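Local coordinates for probable sugar ABC transporter, sugar-binding protein (Streptococcus pneumoniae, PDB 2W7Y) that binds the blood group A-trisaccharide and probably delivers such glycans to an ABC transporter for uptake into the pneumococcus, at residues A203-I208 with G260-Y265; G160-K165 with A275-G280. One frame throughout, in Å; residues are numbered along the deposited sequence.

Contact 1 (A203-I208 with G260-Y265); sequences AGEPSI and GDANAY. With A2G (2-acetamido-2-deoxy-alpha-D-galactopyranose), chain C; FUC (alpha-L-fucopyranose), chain B.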
loop_
_atom_site.group_PDB
_atom_site.type_symbol
_atom_site.label_atom_id
_atom_site.label_comp_id
_atom_site.label_asym_id
_atom_site.label_seq_id
_atom_site.Cartn_x
_atom_site.Cartn_y
_atom_site.Cartn_z
ATOM N N ALA A 203 -3.216 15.586 -0.172
ATOM C CA ALA A 203 -2.440 15.260 -1.367
ATOM C C ALA A 203 -0.967 15.044 -1.022
ATOM O O ALA A 203 -0.502 15.461 0.036
ATOM C CB ALA A 203 -2.598 16.346 -2.422
ATOM N N GLY A 204 -0.239 14.398 -1.925
ATOM C CA GLY A 204 1.146 13.992 -1.675
ATOM C C GLY A 204 1.268 12.536 -2.077
ATOM O O GLY A 204 1.001 12.190 -3.230
ATOM N N GLU A 205 1.647 11.684 -1.124
ATOM C CA GLU A 205 1.592 10.231 -1.312
ATOM C C GLU A 205 0.190 9.740 -1.720
ATOM O O GLU A 205 0.076 8.937 -2.645
ATOM C CB GLU A 205 2.080 9.487 -0.058
ATOM C CG GLU A 205 2.016 7.954 -0.162
ATOM C CD GLU A 205 2.259 7.247 1.167
ATOM O OE1 GLU A 205 2.968 6.222 1.176
ATOM O OE2 GLU A 205 1.744 7.712 2.207
ATOM N N PRO A 206 -0.880 10.209 -1.033
ATOM C CA PRO A 206 -2.237 9.773 -1.395
ATOM C C PRO A 206 -2.689 10.100 -2.822
ATOM O O PRO A 206 -3.621 9.468 -3.322
ATOM C CB PRO A 206 -3.119 10.528 -0.399
ATOM C CG PRO A 206 -2.227 10.831 0.746
ATOM C CD PRO A 206 -0.907 11.120 0.128
ATOM N N SER A 207 -2.056 11.075 -3.466
ATOM C CA SER A 207 -2.474 11.487 -4.809
ATOM C C SER A 207 -2.100 10.482 -5.907
ATOM O O SER A 207 -2.727 10.467 -6.965
ATOM C CB SER A 207 -1.965 12.894 -5.144
ATOM O OG SER A 207 -0.551 12.951 -5.124
ATOM N N ILE A 208 -1.094 9.643 -5.654
ATOM C CA ILE A 208 -0.721 8.587 -6.601
ATOM C C ILE A 208 -1.793 7.495 -6.680
ATOM O O ILE A 208 -1.888 6.786 -7.679
ATOM C CB ILE A 208 0.696 7.985 -6.317
ATOM C CG1 ILE A 208 1.250 7.280 -7.566
ATOM C CG2 ILE A 208 0.673 7.058 -5.089
ATOM C CD1 ILE A 208 2.683 6.789 -7.448
ATOM N N GLY A 260 2.263 16.512 2.724
ATOM C CA GLY A 260 2.421 15.325 3.574
ATOM C C GLY A 260 2.121 13.953 2.993
ATOM O O GLY A 260 1.706 13.825 1.841
ATOM N N ASP A 261 2.350 12.925 3.811
ATOM C CA ASP A 261 2.020 11.536 3.472
ATOM C C ASP A 261 0.728 11.100 4.164
ATOM O O ASP A 261 0.171 11.848 4.977
ATOM C CB ASP A 261 3.171 10.595 3.853
ATOM C CG ASP A 261 4.408 10.798 2.989
ATOM O OD1 ASP A 261 4.371 11.662 2.083
ATOM O OD2 ASP A 261 5.422 10.092 3.213
ATOM N N ALA A 262 0.265 9.890 3.848
ATOM C CA ALA A 262 -1.001 9.364 4.380
ATOM C C ALA A 262 -1.067 9.366 5.910
ATOM O O ALA A 262 -2.133 9.578 6.491
ATOM C CB ALA A 262 -1.273 7.962 3.834
ATOM N N ASN A 263 0.076 9.140 6.552
ATOM C CA ASN A 263 0.151 9.086 8.011
ATOM C C ASN A 263 -0.193 10.408 8.700
ATOM O O ASN A 263 -0.738 10.414 9.805
ATOM C CB ASN A 263 1.530 8.583 8.462
ATOM C CG ASN A 263 1.682 7.070 8.321
ATOM O OD1 ASN A 263 0.709 6.322 8.422
ATOM N ND2 ASN A 263 2.912 6.616 8.100
ATOM N N ALA A 264 0.121 11.522 8.043
ATOM C CA ALA A 264 -0.123 12.844 8.621
ATOM C C ALA A 264 -1.492 13.423 8.241
ATOM O O ALA A 264 -1.884 14.476 8.748
ATOM C CB ALA A 264 0.999 13.800 8.251
ATOM N N TYR A 265 -2.203 12.730 7.352
ATOM C CA TYR A 265 -3.564 13.105 6.964
ATOM C C TYR A 265 -4.634 12.302 7.705
ATOM O O TYR A 265 -5.817 12.656 7.671
ATOM C CB TYR A 265 -3.758 12.961 5.450
ATOM C CG TYR A 265 -2.986 13.975 4.638
ATOM C CD1 TYR A 265 -3.154 15.347 4.849
ATOM C CD2 TYR A 265 -2.093 13.567 3.654
ATOM C CE1 TYR A 265 -2.443 16.278 4.108
ATOM C CE2 TYR A 265 -1.377 14.490 2.909
ATOM C CZ TYR A 265 -1.560 15.841 3.138
ATOM O OH TYR A 265 -0.854 16.752 2.396
HETATM O O5 A2G C . 0.223 2.739 4.292
HETATM C C1 A2G C . 1.218 1.904 3.640
HETATM C C2 A2G C . 2.134 2.814 2.838
HETATM N N2 A2G C . 3.195 2.052 2.178
HETATM C C3 A2G C . 2.803 3.827 3.778
HETATM O O3 A2G C . 3.740 4.627 3.055
HETATM C C4 A2G C . 1.748 4.685 4.478
HETATM O O4 A2G C . 1.042 5.482 3.518
HETATM C C5 A2G C . 0.768 3.760 5.210
HETATM C C6 A2G C . -0.369 4.539 5.867
HETATM O O6 A2G C . -1.298 3.604 6.420
HETATM C C7 A2G C . 3.424 2.148 0.874
HETATM O O7 A2G C . 2.771 2.843 0.096
HETATM C C8 A2G C . 4.589 1.294 0.380
HETATM C C1 FUC B . 3.572 1.223 7.210
HETATM C C2 FUC B . 3.714 2.447 8.117
HETATM C C3 FUC B . 3.647 2.011 9.582
HETATM C C4 FUC B . 4.741 0.984 9.870
HETATM C C5 FUC B . 4.612 -0.184 8.886
HETATM C C6 FUC B . 5.741 -1.200 9.025
HETATM O O2 FUC B . 2.681 3.360 7.840
HETATM O O3 FUC B . 3.738 3.118 10.453
HETATM O O4 FUC B . 6.019 1.582 9.757
HETATM O O5 FUC B . 4.563 0.258 7.537
#
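G204, E205 and P206 run past G260, D261 and A262 with CA atoms 5.0 to 5.9 Å apart, two loop ends that each lead into a helix, 207-215 and 262-270. G204, having no side chain, lets the backbones approach closely here, and its CA makes a CA-H...O contact to G260 O, with an angle of 162° at the hydrogen. Beyond the bend, the carbonyl of G204 takes bonds from both the backbone N and the hydroxyl of S207.

The carboxylate of E205 joins the two segments at the sugar end. Its chain is extended, CG anti to the backbone N (chi1 178°) and CD anti again, which brings the acid across to the start of helix 262-270. There A262 N donates to E205 OE2 at 3.1 Å, with a nearly straight N-H...O angle of 166°. The same oxygen accepts from O4 of the N-acetylgalactosamine, A2G O4 to E205 OE2 being 2.7 Å, while A2G O3 donates to E205 OE1 at 2.6 Å. The A262 N-H thus holds OE2 while both carboxylate oxygens accept neighbouring sugar hydroxyls; A262 itself lines the pocket, its CB against O4. N263 reaches the fucose, ND2 donating to FUC O2 at 3.3 Å. E205, A262 and N263 all belong to the glycan pocket of this bacterial extracellular solute-binding protein, occupied here by the trisaccharide.

At the other end, Y265 OH donates to A203 O at 2.7 Å, lying in the carbonyl plane, and P206 CG packs 4.0 Å from Y265 CD2, the two side chains crossing at about a right angle.

Outside the pair, A203 and S207 rest on I250 of helix 237-252, S207 and I208 pack against helix 394-406, and P206 leans on F278.

Contact 2 (G160-K165 with A275-G280); sequences GLWYNK and AVFFNG. With A2G (2-acetamido-2-deoxy-alpha-D-galactopyranose), chain C.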
loop_
_atom_site.group_PDB
_atom_site.type_symbol
_atom_site.label_atom_id
_atom_site.label_comp_id
_atom_site.label_asym_id
_atom_site.label_seq_id
_atom_site.Cartn_x
_atom_site.Cartn_y
_atom_site.Cartn_z
ATOM N N GLY A 160 -9.060 0.567 -0.999
ATOM C CA GLY A 160 -10.073 1.463 -1.545
ATOM C C GLY A 160 -9.799 2.859 -1.018
ATOM O O GLY A 160 -8.663 3.337 -1.056
ATOM N N LEU A 161 -10.835 3.522 -0.517
ATOM C CA LEU A 161 -10.649 4.822 0.119
ATOM C C LEU A 161 -11.617 4.998 1.297
ATOM O O LEU A 161 -12.445 4.116 1.561
ATOM C CB LEU A 161 -10.722 5.963 -0.925
ATOM C CG LEU A 161 -11.959 6.728 -1.444
ATOM C CD1 LEU A 161 -11.769 7.090 -2.919
ATOM C CD2 LEU A 161 -13.277 6.020 -1.270
ATOM N N TRP A 162 -11.493 6.115 2.011
ATOM C CA TRP A 162 -12.384 6.419 3.128
ATOM C C TRP A 162 -13.011 7.794 2.958
ATOM O O TRP A 162 -12.381 8.705 2.426
ATOM C CB TRP A 162 -11.644 6.327 4.463
ATOM C CG TRP A 162 -11.040 4.972 4.717
ATOM C CD1 TRP A 162 -9.796 4.545 4.342
ATOM C CD2 TRP A 162 -11.653 3.872 5.399
ATOM N NE1 TRP A 162 -9.597 3.250 4.751
ATOM C CE2 TRP A 162 -10.720 2.809 5.398
ATOM C CE3 TRP A 162 -12.899 3.680 6.016
ATOM C CZ2 TRP A 162 -10.996 1.567 5.988
ATOM C CZ3 TRP A 162 -13.174 2.448 6.597
ATOM C CH2 TRP A 162 -12.225 1.408 6.583
ATOM N N TYR A 163 -14.255 7.938 3.404
ATOM C CA TYR A 163 -14.956 9.213 3.291
ATOM C C TYR A 163 -15.827 9.502 4.510
ATOM O O TYR A 163 -16.294 8.578 5.186
ATOM C CB TYR A 163 -15.778 9.274 1.997
ATOM C CG TYR A 163 -17.107 8.551 2.047
ATOM C CD1 TYR A 163 -17.173 7.162 1.936
ATOM C CD2 TYR A 163 -18.303 9.262 2.189
ATOM C CE1 TYR A 163 -18.392 6.495 1.975
ATOM C CE2 TYR A 163 -19.529 8.604 2.230
ATOM C CZ TYR A 163 -19.565 7.222 2.125
ATOM O OH TYR A 163 -20.770 6.569 2.162
ATOM N N ASN A 164 -16.022 10.790 4.790
ATOM C CA ASN A 164 -16.889 11.235 5.873
ATOM C C ASN A 164 -18.323 11.394 5.377
ATOM O O ASN A 164 -18.620 12.299 4.592
ATOM C CB ASN A 164 -16.368 12.546 6.476
ATOM C CG ASN A 164 -17.061 12.917 7.781
ATOM O OD1 ASN A 164 -18.287 12.923 7.874
ATOM N ND2 ASN A 164 -16.269 13.240 8.794
ATOM N N LYS A 165 -19.204 10.512 5.849
ATOM C CA LYS A 165 -20.617 10.497 5.447
ATOM C C LYS A 165 -21.356 11.797 5.780
ATOM O O LYS A 165 -22.222 12.234 5.016
ATOM C CB LYS A 165 -21.350 9.305 6.072
ATOM C CG LYS A 165 -20.793 7.935 5.683
ATOM C CD LYS A 165 -21.573 6.799 6.345
ATOM C CE LYS A 165 -21.232 6.673 7.824
ATOM N NZ LYS A 165 -22.125 5.717 8.532
ATOM N N ALA A 275 -12.689 15.456 3.969
ATOM C CA ALA A 275 -13.851 14.707 3.485
ATOM C C ALA A 275 -13.501 13.294 3.029
ATOM O O ALA A 275 -14.262 12.361 3.259
ATOM C CB ALA A 275 -14.548 15.467 2.364
ATOM N N VAL A 276 -12.350 13.152 2.380
ATOM C CA VAL A 276 -11.901 11.856 1.879
ATOM C C VAL A 276 -10.435 11.566 2.243
ATOM O O VAL A 276 -9.620 12.478 2.391
ATOM C CB VAL A 276 -12.209 11.682 0.350
ATOM C CG1 VAL A 276 -11.850 12.918 -0.413
ATOM C CG2 VAL A 276 -11.510 10.450 -0.239
ATOM N N PHE A 277 -10.134 10.280 2.409
ATOM C CA PHE A 277 -8.827 9.814 2.853
ATOM C C PHE A 277 -8.431 8.602 2.031
ATOM O O PHE A 277 -9.043 7.543 2.143
ATOM C CB PHE A 277 -8.888 9.467 4.348
ATOM C CG PHE A 277 -7.575 9.034 4.945
ATOM C CD1 PHE A 277 -6.404 9.748 4.706
ATOM C CD2 PHE A 277 -7.523 7.931 5.787
ATOM C CE1 PHE A 277 -5.198 9.349 5.275
ATOM C CE2 PHE A 277 -6.325 7.526 6.365
ATOM C CZ PHE A 277 -5.157 8.236 6.107
ATOM N N PHE A 278 -7.417 8.770 1.192
ATOM C CA PHE A 278 -6.944 7.687 0.341
ATOM C C PHE A 278 -5.941 6.807 1.089
ATOM O O PHE A 278 -4.735 7.070 1.081
ATOM C CB PHE A 278 -6.340 8.233 -0.967
ATOM C CG PHE A 278 -7.222 9.232 -1.676
ATOM C CD1 PHE A 278 -8.414 8.832 -2.271
ATOM C CD2 PHE A 278 -6.859 10.571 -1.746
ATOM C CE1 PHE A 278 -9.237 9.750 -2.922
ATOM C CE2 PHE A 278 -7.672 11.495 -2.398
ATOM C CZ PHE A 278 -8.868 11.087 -2.982
ATOM N N ASN A 279 -6.462 5.781 1.759
ATOM C CA ASN A 279 -5.633 4.788 2.441
ATOM C C ASN A 279 -6.285 3.404 2.388
ATOM O O ASN A 279 -7.472 3.285 2.082
ATOM C CB ASN A 279 -5.336 5.207 3.885
ATOM C CG ASN A 279 -4.067 4.566 4.436
ATOM O OD1 ASN A 279 -3.292 3.959 3.692
ATOM N ND2 ASN A 279 -3.852 4.696 5.743
ATOM N N GLY A 280 -5.497 2.367 2.675
ATOM C CA GLY A 280 -5.954 0.984 2.556
ATOM C C GLY A 280 -6.882 0.505 3.654
ATOM O O GLY A 280 -7.222 1.258 4.565
HETATM O O5 A2G C . 0.223 2.739 4.292
HETATM C C1 A2G C . 1.218 1.904 3.640
HETATM C C2 A2G C . 2.134 2.814 2.838
HETATM N N2 A2G C . 3.195 2.052 2.178
HETATM C C3 A2G C . 2.803 3.827 3.778
HETATM O O3 A2G C . 3.740 4.627 3.055
HETATM C C4 A2G C . 1.748 4.685 4.478
HETATM O O4 A2G C . 1.042 5.482 3.518
HETATM C C5 A2G C . 0.768 3.760 5.210
HETATM C C6 A2G C . -0.369 4.539 5.867
HETATM O O6 A2G C . -1.298 3.604 6.420
HETATM C C7 A2G C . 3.424 2.148 0.874
HETATM O O7 A2G C . 2.771 2.843 0.096
HETATM C C8 A2G C . 4.589 1.294 0.380
HETATM O O HOH W 1 -9.121 1.157 1.710
#
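W162 and F277 form the antiparallel hydrogen-bonded pair at the heart of this contact, where strand 157-164 meets the short strand 276-277. W162 N donates to F277 O at 2.8 Å, and F277 N returns a bond to W162 O at 2.7 Å. The neighbouring pair, Y163 with V276, is non-hydrogen-bonded, with CA atoms 4.3 Å apart; one step on, N164 N donates to A275 O at 2.8 Å.

Packing is close on the face of Y163 and V276. There CG2 of V276, anti to its backbone N, lies 3.9 Å from L161 CG. L161 CD1 meets the edge of the F278 ring, near its plane, 3.7 Å from CE1, the two side chains lying alongside and pointing the same way. On the face of W162 and F277, the CB atoms of the pair meet, and the indole turns with CG anti to the carbonyl carbon (chi1 -59°), bringing its N-H edge to the chain beyond the strand: NE1 donates to G280 O at 3.1 Å. This oxygen is in the ring plane of W162, although NE1 stands above the carbonyl plane of G280.

The end at G160 is looser. Pairing between the two segments has ceased, and a water links them, accepting from G160 N and donating to N279 O. The amide of N279 reaches the sugar of the glycan pocket, ND2 donating to A2G O6 at 2.9 Å with an N-H...O angle of 163°.

N164 caps helix 165-171 through OD1, which accepts from I167 N. F277 meets F269 of helix 262-270, A275 and V276 pack on helix 182-193, and the other edge of strand 157-164 bonds to strand 293-296.

Overall arrangement
Contacts 1 and 2 lie with centres 12 Å apart in the same part of the fold, and both reach the N-acetylgalactosamine. Along the chain the order is 160-165, 203-208, 260-265, 275-280, so the pairing of strands 157-164 and 276-277 encloses both segments of contact 1. Helix 262-270, which starts in contact 1, is followed by strand 276-277 of contact 2. The two also pack together: A262 O lies 3.3 Å from F277 CE1, and P206 O is 3.8 Å from F278 CD2. E205 from contact 1 binds O3 and O4 of the sugar and N279 from contact 2 binds O6, so both contacts contribute to one pocket.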